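Acyl-CoA dehydrogenase (Slackia heliotrinireducens, PDB 4RM7) belongs to the acyl-CoA dehydrogenase family, in which helical N-terminal and C-terminal domains flank a beta-sheet middle domain. Local coordinates at residues R14-V19 with I77-R82; T249-L254 with N300-A305. All coordinates share one frame; numbering follows the deposited sequence. Where two conformers were deposited one is given.

Interaction 1. Residues R14-V19 with I77-R82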
ATOM      1  N   ARG A  14      13.702   6.949  35.184  1.00 53.53           N
ATOM      2  CA  ARG A  14      13.950   8.217  35.868  1.00 55.11           C
ATOM      3  C   ARG A  14      14.432   9.277  34.871  1.00 50.83           C
ATOM      4  O   ARG A  14      14.028  10.446  34.950  1.00 52.17           O
ATOM      5  CB  ARG A  14      14.970   8.054  36.997  1.00 50.48           C
ATOM      6  CG  ARG A  14      14.394   7.508  38.270  1.00 51.47           C
ATOM      7  CD  ARG A  14      15.316   7.775  39.448  1.00 48.82           C
ATOM      8  NE  ARG A  14      14.684   7.427  40.728  1.00 50.36           N
ATOM      9  CZ  ARG A  14      14.841   6.263  41.347  1.00 63.45           C
ATOM     10  NH1 ARG A  14      15.597   5.315  40.806  1.00 74.36           N
ATOM     11  NH2 ARG A  14      14.236   6.039  42.504  1.00 71.46           N
ATOM     12  N   LEU A  15      15.288   8.851  33.943  1.00 44.09           N
ATOM     13  CA  LEU A  15      15.767   9.711  32.865  1.00 47.72           C
ATOM     14  C   LEU A  15      14.588  10.332  32.119  1.00 49.51           C
ATOM     15  O   LEU A  15      14.521  11.556  31.925  1.00 45.86           O
ATOM     16  CB  LEU A  15      16.654   8.916  31.902  1.00 48.46           C
ATOM     17  CG  LEU A  15      17.104   9.594  30.608  1.00 49.61           C
ATOM     18  CD1 LEU A  15      18.034  10.749  30.898  1.00 48.04           C
ATOM     19  CD2 LEU A  15      17.787   8.582  29.684  1.00 46.50           C
ATOM     20  N   LEU A  16      13.645   9.481  31.736  1.00 49.72           N
ATOM     21  CA  LEU A  16      12.438   9.941  31.078  1.00 50.96           C
ATOM     22  C   LEU A  16      11.700  10.956  31.917  1.00 54.20           C
ATOM     23  O   LEU A  16      11.216  11.960  31.394  1.00 62.01           O
ATOM     24  CB  LEU A  16      11.514   8.775  30.786  1.00 53.83           C
ATOM     25  CG  LEU A  16      11.686   8.201  29.410  1.00 54.13           C
ATOM     26  CD1 LEU A  16      10.909   6.930  29.365  1.00 62.32           C
ATOM     27  CD2 LEU A  16      11.147   9.198  28.420  1.00 58.81           C
ATOM     28  N   ASN A  17      11.607  10.690  33.217  1.00 53.41           N
ATOM     29  CA  ASN A  17      10.902  11.600  34.113  1.00 52.42           C
ATOM     30  C   ASN A  17      11.551  12.971  34.077  1.00 50.20           C
ATOM     31  O   ASN A  17      10.860  13.993  33.997  1.00 56.43           O
ATOM     32  CB  ASN A  17      10.885  11.075  35.545  1.00 53.33           C
ATOM     33  CG  ASN A  17      10.103   9.790  35.694  1.00 58.89           C
ATOM     34  OD1 ASN A  17       9.265   9.452  34.857  1.00 60.31           O
ATOM     35  ND2 ASN A  17      10.368   9.066  36.783  1.00 65.08           N
ATOM     36  N   HIS A  18      12.880  12.986  34.129  0.50 47.11           N
ATOM     37  CA  HIS A  18      13.636  14.232  34.116  0.50 47.11           C
ATOM     38  C   HIS A  18      13.440  14.980  32.804  0.50 48.30           C
ATOM     39  O   HIS A  18      13.212  16.190  32.797  0.50 50.61           O
ATOM     40  CB  HIS A  18      15.120  13.964  34.352  0.50 45.34           C
ATOM     41  CG  HIS A  18      15.408  13.280  35.649  0.50 45.96           C
ATOM     42  ND1 HIS A  18      16.677  12.867  36.012  0.50 45.15           N
ATOM     43  CD2 HIS A  18      14.597  12.932  36.678  0.50 47.22           C
ATOM     44  CE1 HIS A  18      16.629  12.303  37.202  0.50 47.72           C
ATOM     45  NE2 HIS A  18      15.380  12.330  37.634  0.50 48.04           N
ATOM     46  N   VAL A  19      13.509  14.255  31.695  1.00 46.78           N
ATOM     47  CA  VAL A  19      13.331  14.865  30.384  1.00 43.04           C
ATOM     48  C   VAL A  19      11.901  15.377  30.195  1.00 44.15           C
ATOM     49  O   VAL A  19      11.700  16.466  29.679  1.00 50.17           O
ATOM     50  CB  VAL A  19      13.701  13.880  29.279  1.00 40.78           C
ATOM     51  CG1 VAL A  19      13.335  14.444  27.913  1.00 40.70           C
ATOM     52  CG2 VAL A  19      15.193  13.578  29.354  1.00 39.32           C
ATOM     53  N   ILE A  77      15.686  12.124  22.915  1.00 39.11           N
ATOM     54  CA  ILE A  77      15.188  12.702  21.664  1.00 36.63           C
ATOM     55  C   ILE A  77      13.747  12.333  21.345  1.00 40.41           C
ATOM     56  O   ILE A  77      12.968  13.192  20.935  1.00 45.65           O
ATOM     57  CB  ILE A  77      16.076  12.301  20.502  1.00 37.03           C
ATOM     58  CG1 ILE A  77      17.464  12.895  20.714  1.00 37.70           C
ATOM     59  CG2 ILE A  77      15.474  12.774  19.160  1.00 41.18           C
ATOM     60  CD1 ILE A  77      18.536  12.141  20.014  1.00 49.20           C
ATOM     61  N   GLU A  78      13.372  11.073  21.555  1.00 43.77           N
ATOM     62  CA  GLU A  78      11.986  10.669  21.303  1.00 41.69           C
ATOM     63  C   GLU A  78      11.019  11.437  22.220  1.00 42.84           C
ATOM     64  O   GLU A  78       9.973  11.895  21.776  1.00 46.92           O
ATOM     65  CB  GLU A  78      11.805   9.157  21.481  1.00 35.80           C
ATOM     66  CG  GLU A  78      10.355   8.711  21.597  1.00 31.74           C
ATOM     67  CD  GLU A  78      10.180   7.244  22.035  1.00 41.68           C
ATOM     68  OE1 GLU A  78      11.045   6.718  22.760  1.00 46.95           O
ATOM     69  OE2 GLU A  78       9.160   6.613  21.661  1.00 46.64           O
ATOM     70  N   GLU A  79      11.385  11.612  23.486  1.00 39.83           N
ATOM     71  CA  GLU A  79      10.487  12.276  24.418  1.00 32.77           C
ATOM     72  C   GLU A  79      10.335  13.774  24.152  1.00 41.16           C
ATOM     73  O   GLU A  79       9.233  14.312  24.267  1.00 39.41           O
ATOM     74  CB  GLU A  79      10.945  12.052  25.863  1.00 36.69           C
ATOM     75  CG  GLU A  79      10.010  12.648  26.945  1.00 43.38           C
ATOM     76  CD  GLU A  79       8.543  12.133  26.917  1.00 64.29           C
ATOM     77  OE1 GLU A  79       8.145  11.316  26.046  1.00 69.13           O
ATOM     78  OE2 GLU A  79       7.769  12.559  27.797  1.00 62.20           O
ATOM     79  N   LEU A  80      11.424  14.451  23.789  1.00 39.31           N
ATOM     80  CA  LEU A  80      11.347  15.885  23.538  1.00 36.22           C
ATOM     81  C   LEU A  80      10.559  16.138  22.255  1.00 37.30           C
ATOM     82  O   LEU A  80       9.804  17.102  22.164  1.00 41.21           O
ATOM     83  CB  LEU A  80      12.750  16.500  23.449  1.00 37.82           C
ATOM     84  CG  LEU A  80      13.460  16.475  24.801  1.00 42.81           C
ATOM     85  CD1 LEU A  80      14.828  17.050  24.690  1.00 44.00           C
ATOM     86  CD2 LEU A  80      12.640  17.220  25.854  1.00 43.21           C
ATOM     87  N   SER A  81      10.728  15.259  21.274  1.00 36.23           N
ATOM     88  CA  SER A  81      10.006  15.364  20.011  1.00 39.89           C
ATOM     89  C   SER A  81       8.540  15.079  20.225  1.00 42.51           C
ATOM     90  O   SER A  81       7.688  15.628  19.523  1.00 47.22           O
ATOM     91  CB  SER A  81      10.563  14.395  18.964  1.00 42.68           C
ATOM     92  OG  SER A  81      11.954  14.580  18.792  1.00 43.63           O
ATOM     93  N   ARG A  82       8.249  14.215  21.198  1.00 39.80           N
ATOM     94  CA  ARG A  82       6.869  13.858  21.507  1.00 39.26           C
ATOM     95  C   ARG A  82       6.145  15.022  22.163  1.00 42.51           C
ATOM     96  O   ARG A  82       5.059  15.401  21.741  1.00 43.16           O
ATOM     97  CB  ARG A  82       6.803  12.641  22.426  1.00 36.47           C
ATOM     98  CG  ARG A  82       5.377  12.176  22.738  1.00 36.75           C
ATOM     99  CD  ARG A  82       5.373  11.142  23.866  1.00 34.92           C
ATOM    100  NE  ARG A  82       5.687  11.749  25.144  1.00 34.18           N
ATOM    101  CZ  ARG A  82       4.829  12.511  25.817  1.00 40.00           C
ATOM    102  NH1 ARG A  82       3.615  12.744  25.322  1.00 43.33           N
ATOM    103  NH2 ARG A  82       5.182  13.051  26.974  1.00 39.42           N
TER
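V19 and E79 carry most of this contact. Their CA atoms are 7.1 Å apart, and each side chain leaves its backbone toward the other helix. V19 does its touching with CG1, which sits anti to the backbone N (chi1 172°). CG1 of V19 meets CD2 of L80 at 3.5 Å, where the two side chains cross at about a right angle. The same methyl also rests on the aliphatic part of E79, with V19 CG1 at 3.9 Å from E79 CG. L16 joins from one turn earlier. Its CD2 lies 3.8 Å from E79 CB, and its chain runs across that of E79.

CB and CG of E79 thus pack against L16 and V19, while its carboxylate pairs with R82. A bend at chi2 (58°) brings the acid round to R82, three residues on in the same helix. R82 grips it side-on through two nitrogens: NE to E79 OE1 at 2.7 Å and NH2 to E79 OE2 at 2.8 Å. Both bonds are nearly straight and lie in the guanidinium plane, but they meet the carboxylate tilted out of its own plane, on the syn side. The pair should hold the acid's orientation and balance its charge. E79 OE2 also has a long, weak ion pair with R20, and R82 NH1 makes a second salt bridge, to E262.

The axes of the two segments come within 9.9 Å at 33°, running the same general way. The contact joins helices 10-26 and 70-84 of the helical N-terminal domain. I77 and S81 pack on helix 234-270, while L80 also reaches F90 of helix 90-103.

Interaction 2. Residues T249-L254 with N300-A305; sequences TCAAAL and NLVYGA
T249 OG1, next to the C250 that packs on V302, has two hydrogen-bond partners: D366 OD2 and the backbone oxygen of G245. T249 does not itself touch 300-305, and Y362 of helix 351-362 packs on it. The side-chain atoms of C250, A251 and L254 that do the touching are all carbon.

V302 is the centre of the interface and has the largest area buried in it. Its two methyls divide the work. CG1, anti to the backbone N (chi1 176°), lies over A251, 4.1 Å from A251 CB. CG2 turns to the preceding residue, with V302 CG2 at 3.8 Å from C250 CB. The CA atoms of A251 and V302 are 6.4 Å apart. Consistent with the short side chain of A251, V302 CG1 comes as near to the A251 backbone as to its CB.

L254 is one turn beyond C250, and its backbone N bonds to C250 O at 2.9 Å. Its side chain reaches across to the ring of Y303, where L254 CD2 approaches Y303 CE2 obliquely at 4.4 Å. Helix 70-84 also packs here: F71 meets the Y303 ring edge-to-face, and V74 packs on V302.

The segment axes come within 9.8 Å at 147°, so the helices run roughly antiparallel, as neighbours in the C-terminal helical bundle. Helix 282-311 also meets a second subunit, where N300 and L301 pack on N300 and T296 of that subunit. Between the two segments themselves, cohesion comes from van der Waals contact of buried methyl, methylene and ring carbons. With apolar contacts alone across them, the fit depends on shape and burial rather than on directional bonds.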
ATOM      1  N   THR A 249      17.635  10.629  13.959  1.00 37.01           N
ATOM      2  CA  THR A 249      16.570  11.109  13.095  1.00 35.75           C
ATOM      3  C   THR A 249      15.329  10.234  13.209  1.00 38.93           C
ATOM      4  O   THR A 249      14.195  10.724  13.231  1.00 41.24           O
ATOM      5  CB  THR A 249      17.044  11.169  11.646  1.00 38.17           C
ATOM      6  OG1 THR A 249      17.944  12.263  11.519  1.00 49.11           O
ATOM      7  CG2 THR A 249      15.892  11.398  10.712  1.00 41.64           C
ATOM      8  N   CYS A 250      15.543   8.934  13.332  1.00 33.38           N
ATOM      9  CA  CYS A 250      14.416   8.028  13.466  1.00 32.53           C
ATOM     10  C   CYS A 250      13.741   8.173  14.835  1.00 35.46           C
ATOM     11  O   CYS A 250      12.512   8.141  14.927  1.00 43.68           O
ATOM     12  CB  CYS A 250      14.859   6.588  13.193  1.00 27.13           C
ATOM     13  SG  CYS A 250      15.274   6.366  11.417  1.00 45.80           S
ATOM     14  N   ALA A 251      14.530   8.377  15.886  1.00 35.24           N
ATOM     15  CA  ALA A 251      13.967   8.659  17.198  1.00 33.41           C
ATOM     16  C   ALA A 251      13.116   9.947  17.174  1.00 42.16           C
ATOM     17  O   ALA A 251      12.057  10.016  17.806  1.00 40.42           O
ATOM     18  CB  ALA A 251      15.079   8.761  18.238  1.00 29.73           C
ATOM     19  N   ALA A 252      13.570  10.960  16.438  1.00 44.85           N
ATOM     20  CA  ALA A 252      12.792  12.181  16.292  1.00 40.28           C
ATOM     21  C   ALA A 252      11.504  11.906  15.534  1.00 40.71           C
ATOM     22  O   ALA A 252      10.447  12.427  15.892  1.00 45.16           O
ATOM     23  CB  ALA A 252      13.612  13.290  15.579  1.00 28.10           C
ATOM     24  N   ALA A 253      11.587  11.091  14.485  1.00 41.98           N
ATOM     25  CA  ALA A 253      10.407  10.791  13.683  1.00 39.80           C
ATOM     26  C   ALA A 253       9.355  10.059  14.530  1.00 42.70           C
ATOM     27  O   ALA A 253       8.153  10.351  14.469  1.00 45.00           O
ATOM     28  CB  ALA A 253      10.793   9.975  12.492  1.00 33.73           C
ATOM     29  N   LEU A 254       9.833   9.122  15.337  1.00 30.58           N
ATOM     30  CA  LEU A 254       8.981   8.329  16.202  1.00 34.40           C
ATOM     31  C   LEU A 254       8.270   9.229  17.221  1.00 40.91           C
ATOM     32  O   LEU A 254       7.061   9.136  17.448  1.00 41.10           O
ATOM     33  CB  LEU A 254       9.823   7.278  16.906  1.00 33.90           C
ATOM     34  CG  LEU A 254       9.195   6.515  18.063  1.00 41.79           C
ATOM     35  CD1 LEU A 254       7.971   5.723  17.587  1.00 35.54           C
ATOM     36  CD2 LEU A 254      10.251   5.617  18.715  1.00 35.94           C
ATOM     37  N   ASN A 300      10.266  -0.449  18.139  1.00 37.45           N
ATOM     38  CA  ASN A 300      11.039  -1.662  18.140  1.00 37.16           C
ATOM     39  C   ASN A 300      12.320  -1.563  17.281  1.00 42.49           C
ATOM     40  O   ASN A 300      13.361  -2.063  17.675  1.00 43.51           O
ATOM     41  CB  ASN A 300      10.173  -2.811  17.649  1.00 39.37           C
ATOM     42  CG  ASN A 300       9.269  -3.364  18.732  1.00 43.99           C
ATOM     43  OD1 ASN A 300       9.550  -3.213  19.928  1.00 38.29           O
ATOM     44  ND2 ASN A 300       8.191  -4.036  18.322  1.00 36.05           N
ATOM     45  N   LEU A 301      12.243  -0.916  16.122  1.00 39.06           N
ATOM     46  CA  LEU A 301      13.404  -0.832  15.252  1.00 35.79           C
ATOM     47  C   LEU A 301      14.396   0.170  15.815  1.00 35.66           C
ATOM     48  O   LEU A 301      15.594  -0.102  15.867  1.00 39.97           O
ATOM     49  CB  LEU A 301      13.016  -0.443  13.832  1.00 32.55           C
ATOM     50  CG  LEU A 301      12.245  -1.497  13.034  1.00 34.80           C
ATOM     51  CD1 LEU A 301      11.787  -0.918  11.693  1.00 39.90           C
ATOM     52  CD2 LEU A 301      13.078  -2.742  12.795  1.00 32.35           C
ATOM     53  N   VAL A 302      13.898   1.310  16.278  1.00 27.87           N
ATOM     54  CA  VAL A 302      14.777   2.345  16.809  1.00 34.01           C
ATOM     55  C   VAL A 302      15.454   1.870  18.104  1.00 48.31           C
ATOM     56  O   VAL A 302      16.687   1.861  18.202  1.00 47.92           O
ATOM     57  CB  VAL A 302      14.008   3.643  17.033  1.00 31.94           C
ATOM     58  CG1 VAL A 302      14.901   4.690  17.670  1.00 34.10           C
ATOM     59  CG2 VAL A 302      13.499   4.153  15.704  1.00 31.42           C
ATOM     60  N   TYR A 303      14.660   1.407  19.064  1.00 51.60           N
ATOM     61  CA  TYR A 303      15.210   0.891  20.317  1.00 44.98           C
ATOM     62  C   TYR A 303      16.151  -0.282  20.112  1.00 44.39           C
ATOM     63  O   TYR A 303      17.140  -0.433  20.844  1.00 42.57           O
ATOM     64  CB  TYR A 303      14.106   0.446  21.272  1.00 42.59           C
ATOM     65  CG  TYR A 303      13.300   1.571  21.880  1.00 42.28           C
ATOM     66  CD1 TYR A 303      12.384   1.311  22.908  1.00 36.95           C
ATOM     67  CD2 TYR A 303      13.439   2.889  21.441  1.00 33.51           C
ATOM     68  CE1 TYR A 303      11.633   2.328  23.482  1.00 36.28           C
ATOM     69  CE2 TYR A 303      12.664   3.918  22.007  1.00 37.89           C
ATOM     70  CZ  TYR A 303      11.761   3.615  23.020  1.00 35.21           C
ATOM     71  OH  TYR A 303      11.021   4.594  23.608  1.00 41.50           O
ATOM     72  N   GLY A 304      15.840  -1.135  19.142  1.00 43.19           N
ATOM     73  CA  GLY A 304      16.671  -2.315  18.912  1.00 39.61           C
ATOM     74  C   GLY A 304      18.038  -1.892  18.380  1.00 47.25           C
ATOM     75  O   GLY A 304      19.073  -2.330  18.881  1.00 44.90           O
ATOM     76  N   ALA A 305      18.046  -1.013  17.375  1.00 43.24           N
ATOM     77  CA  ALA A 305      19.305  -0.551  16.794  1.00 42.41           C
ATOM     78  C   ALA A 305      20.131   0.141  17.866  1.00 46.66           C
ATOM     79  O   ALA A 305      21.338  -0.057  17.946  1.00 54.21           O
ATOM     80  CB  ALA A 305      19.062   0.393  15.601  1.00 32.40           C
TER

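The two interactions lie in series along the chain, with interaction 1 complete before interaction 2 begins. Their centres are about 14 Å apart. Interaction 1 belongs to the N-terminal helical domain and interaction 2 to the C-terminal one. They are not separate layers, because helix 70-84 lies against the C-terminal pair. E78 is the joint between them: it packs on L254 and comes close to the hydroxyl of Y303. Helices 10-26, 70-84, 234-270 and 282-311 thus form one continuous stretch of packing, which joins the two helical domains within the subunit.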